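Local coordinates for hypothetical protein (PDB 4OO3), which is of unproven function but is probably an NAD-dependent oxidoreductase, built from a nucleotide-binding Rossmann domain and a C-terminal oxidoreductase domain, at residues V329-G333 with K334-Y338; E364-S367 with A368-G372; E386-A389 with K390-V393. One frame throughout, in Å; residues are numbered along the deposited sequence.

Contact 1: V329-G333 with K334-Y338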
loop_
_atom_site.group_PDB
_atom_site.type_symbol
_atom_site.label_atom_id
_atom_site.label_comp_id
_atom_site.label_asym_id
_atom_site.label_seq_id
_atom_site.Cartn_x
_atom_site.Cartn_y
_atom_site.Cartn_z
ATOM N N VAL A 329 -0.501 18.816 -8.244
ATOM C CA VAL A 329 0.265 17.933 -9.122
ATOM C C VAL A 329 1.493 17.398 -8.402
ATOM O O VAL A 329 2.259 18.168 -7.825
ATOM C CB VAL A 329 0.715 18.689 -10.400
ATOM C CG1 VAL A 329 1.641 17.831 -11.265
ATOM C CG2 VAL A 329 -0.499 19.142 -11.198
ATOM N N ILE A 330 1.665 16.079 -8.439
ATOM C CA ILE A 330 2.892 15.443 -7.987
ATOM C C ILE A 330 3.707 15.076 -9.215
ATOM O O ILE A 330 3.179 14.485 -10.156
ATOM C CB ILE A 330 2.641 14.135 -7.223
ATOM C CG1 ILE A 330 1.717 14.356 -6.022
ATOM C CG2 ILE A 330 3.961 13.528 -6.770
ATOM C CD1 ILE A 330 2.331 15.175 -4.915
ATOM N N ARG A 331 4.985 15.439 -9.196
ATOM C CA ARG A 331 5.949 14.930 -10.157
ATOM C C ARG A 331 7.034 14.187 -9.406
ATOM O O ARG A 331 7.505 14.640 -8.355
ATOM C CB ARG A 331 6.562 16.057 -10.969
ATOM C CG ARG A 331 5.577 16.754 -11.892
ATOM C CD ARG A 331 6.199 17.997 -12.504
ATOM N NE ARG A 331 5.225 19.078 -12.591
ATOM C CZ ARG A 331 4.279 19.173 -13.518
ATOM N NH1 ARG A 331 4.160 18.252 -14.466
ATOM N NH2 ARG A 331 3.444 20.200 -13.494
ATOM N N GLN A 332 7.402 13.027 -9.940
ATOM C CA GLN A 332 8.472 12.211 -9.391
ATOM C C GLN A 332 9.169 11.499 -10.547
ATOM O O GLN A 332 8.881 10.345 -10.858
ATOM C CB GLN A 332 7.917 11.215 -8.381
ATOM C CG GLN A 332 8.983 10.378 -7.707
ATOM C CD GLN A 332 8.394 9.210 -6.962
ATOM O OE1 GLN A 332 7.640 9.389 -6.007
ATOM N NE2 GLN A 332 8.730 7.999 -7.398
ATOM N N GLY A 333 10.070 12.224 -11.195
ATOM C CA GLY A 333 10.813 11.716 -12.337
ATOM C C GLY A 333 12.265 12.106 -12.220
ATOM O O GLY A 333 12.719 12.489 -11.139
ATOM N N LYS A 334 12.985 11.999 -13.338
ATOM C CA LYS A 334 14.414 12.352 -13.418
ATOM C C LYS A 334 14.637 13.767 -12.893
ATOM O O LYS A 334 15.492 13.999 -12.038
ATOM C CB LYS A 334 14.901 12.263 -14.875
ATOM C CG LYS A 334 16.415 12.240 -15.067
ATOM C CD LYS A 334 16.937 10.817 -15.230
ATOM C CE LYS A 334 18.309 10.771 -15.886
ATOM N NZ LYS A 334 19.398 11.211 -14.970
ATOM N N GLU A 335 13.835 14.694 -13.412
ATOM C CA GLU A 335 13.841 16.099 -13.010
ATOM C C GLU A 335 13.869 16.311 -11.497
ATOM O O GLU A 335 14.557 17.206 -11.012
ATOM C CB GLU A 335 12.611 16.797 -13.590
ATOM C CG GLU A 335 12.726 17.125 -15.070
ATOM C CD GLU A 335 13.397 18.459 -15.325
ATOM O OE1 GLU A 335 14.048 18.989 -14.398
ATOM O OE2 GLU A 335 13.266 18.984 -16.452
ATOM N N GLN A 336 13.125 15.488 -10.758
ATOM C CA GLN A 336 13.004 15.640 -9.308
ATOM C C GLN A 336 13.904 14.673 -8.547
ATOM O O GLN A 336 13.757 14.512 -7.336
ATOM C CB GLN A 336 11.547 15.434 -8.869
ATOM C CG GLN A 336 10.562 16.444 -9.452
ATOM C CD GLN A 336 10.147 16.129 -10.875
ATOM O OE1 GLN A 336 10.091 14.969 -11.275
ATOM N NE2 GLN A 336 9.852 17.163 -11.648
ATOM N N ASN A 337 14.836 14.033 -9.253
ATOM C CA ASN A 337 15.724 13.037 -8.649
ATOM C C ASN A 337 14.929 11.864 -8.046
ATOM O O ASN A 337 15.316 11.281 -7.029
ATOM C CB ASN A 337 16.615 13.711 -7.599
ATOM C CG ASN A 337 17.998 13.099 -7.528
ATOM O OD1 ASN A 337 18.156 11.918 -7.216
ATOM N ND2 ASN A 337 19.012 13.906 -7.817
ATOM N N TYR A 338 13.808 11.542 -8.694
ATOM C CA TYR A 338 12.913 10.458 -8.277
ATOM C C TYR A 338 12.431 10.583 -6.825
ATOM O O TYR A 338 12.150 9.586 -6.169
ATOM C CB TYR A 338 13.563 9.100 -8.571
ATOM C CG TYR A 338 13.943 8.984 -10.033
ATOM C CD1 TYR A 338 12.967 8.781 -11.005
ATOM C CD2 TYR A 338 15.266 9.131 -10.452
ATOM C CE1 TYR A 338 13.294 8.698 -12.345
ATOM C CE2 TYR A 338 15.604 9.049 -11.798
ATOM C CZ TYR A 338 14.611 8.831 -12.739
ATOM O OH TYR A 338 14.910 8.750 -14.079
#
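Gly333 and Gln336 hold each other by two hydrogen bonds where the strand ends and the chain turns. In the first, Gly333 N donates to Gln336 OE1 at 2.7 Å, with the donor in the carbonyl plane of the side-chain amide. In the second, the backbone N of Gln336 returns a bond of 3.1 Å to Gly333 O. That carbonyl takes a further hydrogen from Tyr338 N at 2.8 Å, and the two donors reach it from opposite faces of its plane; through these bonds one oxygen holds the middle and the end of the turn. With Asn337 N to Lys334 O, the Tyr338 bond gives the Schellman pattern, Asn337 being left-handed. A bend at chi2 (80°) folds the Gln336 side chain back toward the strand and brings OE1 to the glycine N-H.

Van der Waals contacts fill in around these bonds. NE2 of Gln336 rests against Arg331 CB at 3.5 Å, with the amide and guanidinium planes 37° apart. The Tyr338 ring lays one face over Gly333 C, offset toward the rim, while Gln332 CG packs 3.6 Å from Tyr338 C.

The turn joins strand 326-332 to its antiparallel neighbour 341-346 in the large mixed sheet. On that neighbour, Arg331 forms a salt bridge with Glu345 and a cation-pi contact with Phe343; Gln332 NE2 bonds to Asp315 O, and Tyr338 touches Thr316 of strand 316-322.

Contact 2: E364-S367 with A368-G372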
loop_
_atom_site.group_PDB
_atom_site.type_symbol
_atom_site.label_atom_id
_atom_site.label_comp_id
_atom_site.label_asym_id
_atom_site.label_seq_id
_atom_site.Cartn_x
_atom_site.Cartn_y
_atom_site.Cartn_z
ATOM N N GLU A 364 -0.182 30.368 5.425
ATOM C CA GLU A 364 -0.004 30.615 6.853
ATOM C C GLU A 364 -0.593 29.455 7.667
ATOM O O GLU A 364 0.066 28.904 8.548
ATOM C CB GLU A 364 -0.653 31.941 7.251
ATOM C CG GLU A 364 0.046 33.157 6.659
ATOM C CD GLU A 364 -0.683 34.461 6.928
ATOM O OE1 GLU A 364 -1.716 34.451 7.634
ATOM O OE2 GLU A 364 -0.215 35.504 6.426
ATOM N N LYS A 365 -1.828 29.084 7.345
ATOM C CA LYS A 365 -2.503 27.948 7.977
ATOM C C LYS A 365 -1.720 26.636 7.762
ATOM O O LYS A 365 -1.552 25.854 8.694
ATOM C CB LYS A 365 -3.963 27.866 7.471
ATOM C CG LYS A 365 -4.558 26.480 7.211
ATOM C CD LYS A 365 -4.899 25.714 8.486
ATOM C CE LYS A 365 -6.010 24.695 8.251
ATOM N NZ LYS A 365 -5.806 23.882 7.017
ATOM N N VAL A 366 -1.221 26.427 6.544
ATOM C CA VAL A 366 -0.483 25.206 6.182
ATOM C C VAL A 366 0.876 25.110 6.889
ATOM O O VAL A 366 1.298 24.027 7.279
ATOM C CB VAL A 366 -0.281 25.113 4.648
ATOM C CG1 VAL A 366 0.563 23.904 4.271
ATOM C CG2 VAL A 366 -1.631 25.056 3.942
ATOM N N SER A 367 1.551 26.246 7.037
ATOM C CA SER A 367 2.830 26.325 7.752
ATOM C C SER A 367 2.680 25.982 9.225
ATOM O O SER A 367 3.591 25.422 9.826
ATOM C CB SER A 367 3.420 27.735 7.639
ATOM O OG SER A 367 3.594 28.101 6.286
ATOM N N ALA A 368 1.538 26.343 9.803
ATOM C CA ALA A 368 1.218 25.956 11.174
ATOM C C ALA A 368 1.192 24.434 11.292
ATOM O O ALA A 368 1.818 23.870 12.184
ATOM C CB ALA A 368 -0.118 26.550 11.603
ATOM N N GLU A 369 0.482 23.784 10.373
ATOM C CA GLU A 369 0.381 22.324 10.348
ATOM C C GLU A 369 1.749 21.686 10.086
ATOM O O GLU A 369 2.136 20.743 10.765
ATOM C CB GLU A 369 -0.585 21.852 9.252
ATOM C CG GLU A 369 -1.989 22.444 9.270
ATOM C CD GLU A 369 -2.842 21.906 10.396
ATOM O OE1 GLU A 369 -2.990 20.666 10.488
ATOM O OE2 GLU A 369 -3.369 22.731 11.173
ATOM N N TYR A 370 2.473 22.207 9.094
ATOM C CA TYR A 370 3.756 21.637 8.670
ATOM C C TYR A 370 4.826 22.717 8.618
ATOM O O TYR A 370 5.091 23.282 7.558
ATOM C CB TYR A 370 3.623 20.973 7.290
ATOM C CG TYR A 370 2.508 19.960 7.199
ATOM C CD1 TYR A 370 1.223 20.349 6.843
ATOM C CD2 TYR A 370 2.736 18.612 7.470
ATOM C CE1 TYR A 370 0.189 19.431 6.756
ATOM C CE2 TYR A 370 1.710 17.683 7.388
ATOM C CZ TYR A 370 0.435 18.098 7.030
ATOM O OH TYR A 370 -0.589 17.187 6.946
ATOM N N PRO A 371 5.443 23.020 9.769
ATOM C CA PRO A 371 6.470 24.059 9.860
ATOM C C PRO A 371 7.549 23.923 8.793
ATOM O O PRO A 371 7.912 22.811 8.421
ATOM C CB PRO A 371 7.069 23.831 11.240
ATOM C CG PRO A 371 5.969 23.231 12.038
ATOM C CD PRO A 371 5.123 22.442 11.087
ATOM N N GLY A 372 8.039 25.054 8.299
ATOM C CA GLY A 372 9.064 25.071 7.257
ATOM C C GLY A 372 8.506 25.036 5.843
ATOM O O GLY A 372 9.168 25.472 4.904
#
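Val366 and Tyr370 meet through both backbone and side chain in the last turn of helix 352-369. The hydrogen bond from Tyr370 N to Val366 O, 2.8 Å long, is the shortest of three i+4 bonds here. Ala368 N reaches Glu364 O at 3.2 Å, and between them Glu369 N makes only a weak bond to Lys365 O. Tyr370 is the first residue to leave helical angles, and Pro371 follows with no N-H to give. Ser367 O instead receives a CA-H...O contact from Pro371 CA at 3.2 Å.

Side-chain contact is looser. Val366 CG1 stands 4.4 Å from Tyr370 CD1, and Val366 O lies at the edge of the tyrosine ring, near its plane. With CG anti to its own carbonyl carbon (chi1 -53°), the ring extends to Met158 and Leu159 of helix 155-164, while Val366 packs on Leu163 of the same helix.

Among the charged side chains, Lys365 NZ and Glu369 OE2 remain 5.0 Å apart, and the lysine forms its salt bridge with Glu162. Ser367 OG lies within bonding reach of Met363 O and Val373 O, which must share or alternate its one hydrogen, linking the helix to the chain beyond. The chemistry is consistent with a proline that helps to end the helix, since Ser367 O can get no N-H from Pro371, while the attraction between Lys365 and Glu369 is probably modest.

Contact 3: E386-A389 with K390-V393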
loop_
_atom_site.group_PDB
_atom_site.type_symbol
_atom_site.label_atom_id
_atom_site.label_comp_id
_atom_site.label_asym_id
_atom_site.label_seq_id
_atom_site.Cartn_x
_atom_site.Cartn_y
_atom_site.Cartn_z
ATOM N N GLU A 386 7.595 23.926 -1.344
ATOM C CA GLU A 386 8.900 23.656 -0.764
ATOM C C GLU A 386 8.721 22.869 0.536
ATOM O O GLU A 386 8.068 23.333 1.456
ATOM C CB GLU A 386 9.614 24.985 -0.496
ATOM C CG GLU A 386 11.113 24.893 -0.249
ATOM C CD GLU A 386 11.726 26.234 0.149
ATOM O OE1 GLU A 386 11.023 27.269 0.113
ATOM O OE2 GLU A 386 12.922 26.254 0.506
ATOM N N ILE A 387 9.303 21.677 0.596
ATOM C CA ILE A 387 9.180 20.792 1.749
ATOM C C ILE A 387 10.556 20.542 2.356
ATOM O O ILE A 387 11.437 20.017 1.676
ATOM C CB ILE A 387 8.584 19.437 1.330
ATOM C CG1 ILE A 387 7.192 19.630 0.723
ATOM C CG2 ILE A 387 8.507 18.485 2.521
ATOM C CD1 ILE A 387 6.757 18.500 -0.183
ATOM N N PRO A 388 10.752 20.914 3.634
ATOM C CA PRO A 388 12.003 20.611 4.337
ATOM C C PRO A 388 12.405 19.130 4.293
ATOM O O PRO A 388 11.545 18.245 4.355
ATOM C CB PRO A 388 11.698 21.020 5.772
ATOM C CG PRO A 388 10.718 22.130 5.632
ATOM C CD PRO A 388 9.883 21.803 4.428
ATOM N N ALA A 389 13.711 18.883 4.203
ATOM C CA ALA A 389 14.260 17.533 4.104
ATOM C C ALA A 389 13.864 16.635 5.270
ATOM O O ALA A 389 13.788 15.424 5.100
ATOM C CB ALA A 389 15.777 17.587 3.995
ATOM N N LYS A 390 13.627 17.225 6.443
ATOM C CA LYS A 390 13.267 16.458 7.641
ATOM C C LYS A 390 11.976 15.648 7.479
ATOM O O LYS A 390 11.828 14.604 8.108
ATOM C CB LYS A 390 13.175 17.358 8.884
ATOM C CG LYS A 390 12.314 18.605 8.714
ATOM C CD LYS A 390 11.552 18.966 9.986
ATOM C CE LYS A 390 10.307 18.096 10.155
ATOM N NZ LYS A 390 9.507 18.427 11.368
ATOM N N TYR A 391 11.057 16.118 6.634
ATOM C CA TYR A 391 9.815 15.392 6.360
ATOM C C TYR A 391 9.995 14.152 5.467
ATOM O O TYR A 391 9.073 13.344 5.354
ATOM C CB TYR A 391 8.784 16.309 5.713
ATOM C CG TYR A 391 8.260 17.398 6.616
ATOM C CD1 TYR A 391 7.277 17.129 7.562
ATOM C CD2 TYR A 391 8.733 18.704 6.510
ATOM C CE1 TYR A 391 6.783 18.131 8.383
ATOM C CE2 TYR A 391 8.244 19.711 7.326
ATOM C CZ TYR A 391 7.269 19.419 8.261
ATOM O OH TYR A 391 6.789 20.414 9.080
ATOM N N ARG A 392 11.159 14.005 4.832
ATOM C CA ARG A 392 11.430 12.852 3.967
ATOM C C ARG A 392 11.871 11.671 4.815
ATOM O O ARG A 392 12.995 11.198 4.708
ATOM C CB ARG A 392 12.501 13.189 2.924
ATOM C CG ARG A 392 12.193 14.415 2.078
ATOM C CD ARG A 392 10.943 14.228 1.235
ATOM N NE ARG A 392 10.697 15.388 0.387
ATOM C CZ ARG A 392 9.912 15.398 -0.686
ATOM N NH1 ARG A 392 9.273 14.295 -1.081
ATOM N NH2 ARG A 392 9.771 16.524 -1.380
ATOM N N VAL A 393 10.957 11.185 5.642
ATOM C CA VAL A 393 11.278 10.174 6.639
ATOM C C VAL A 393 11.457 8.775 6.064
ATOM O O VAL A 393 12.025 7.919 6.733
ATOM C CB VAL A 393 10.224 10.128 7.772
ATOM C CG1 VAL A 393 10.295 11.399 8.612
ATOM C CG2 VAL A 393 8.813 9.906 7.228
#
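Ala389 O receives the backbone N-H of Arg392 at 3.0 Å, the shorter of two i+3 bonds that close this turn; its donor stands well above the carbonyl plane. One residue earlier, Tyr391 N bonds to Pro388 O at 3.2 Å, and the same oxygen lies in the plane of the Tyr391 ring, at its edge.

The tyrosine ring runs alongside the Pro388 ring, pointing the same way, with CD2 3.8 Å from Pro388 CB. Ile387 crosses it at about a right angle, CG2 meeting Tyr391 CB at 3.9 Å. Over one face lies Lys390 CE, 3.7 Å above the centre, brought there by bends at chi2 and chi3 of the lysine. The phenol OH bonds to Pro371 O. Replacing Tyr391 by an alanine would probably open a gap beside Pro388 and leave Pro371 O without this donor.

Beyond the ring, Arg392 NH2 comes to 3.8 Å from Ile387 CD1, and NH1 is held by Pro340 O. Successive i+3 bonds are the mark of a short 3-10 turn, which here, followed by an inverse gamma turn centred on Arg392, leads from strand 382-386 toward helix 395-412.

Overall arrangement
The three contacts follow one another along the chain within the C-terminal oxidoreductase domain. Contact 1 is the turn between strands 326-332 and 341-346, contact 2 the end of the helix that follows, and contact 3 the connection out of strand 382-386, which pairs with 341-346 in the mixed sheet. Contacts 2 and 3 touch, their centres about 13 Å apart, whereas contact 1 lies about 15 Å from contact 3 and 23 Å from contact 2, centre to centre. Turns at the ends of inner strands thus lie near a helix end: contacts 2 and 3 join directly beside helix 155-164, and the strand leading into contact 1 reaches that helix through Ile330.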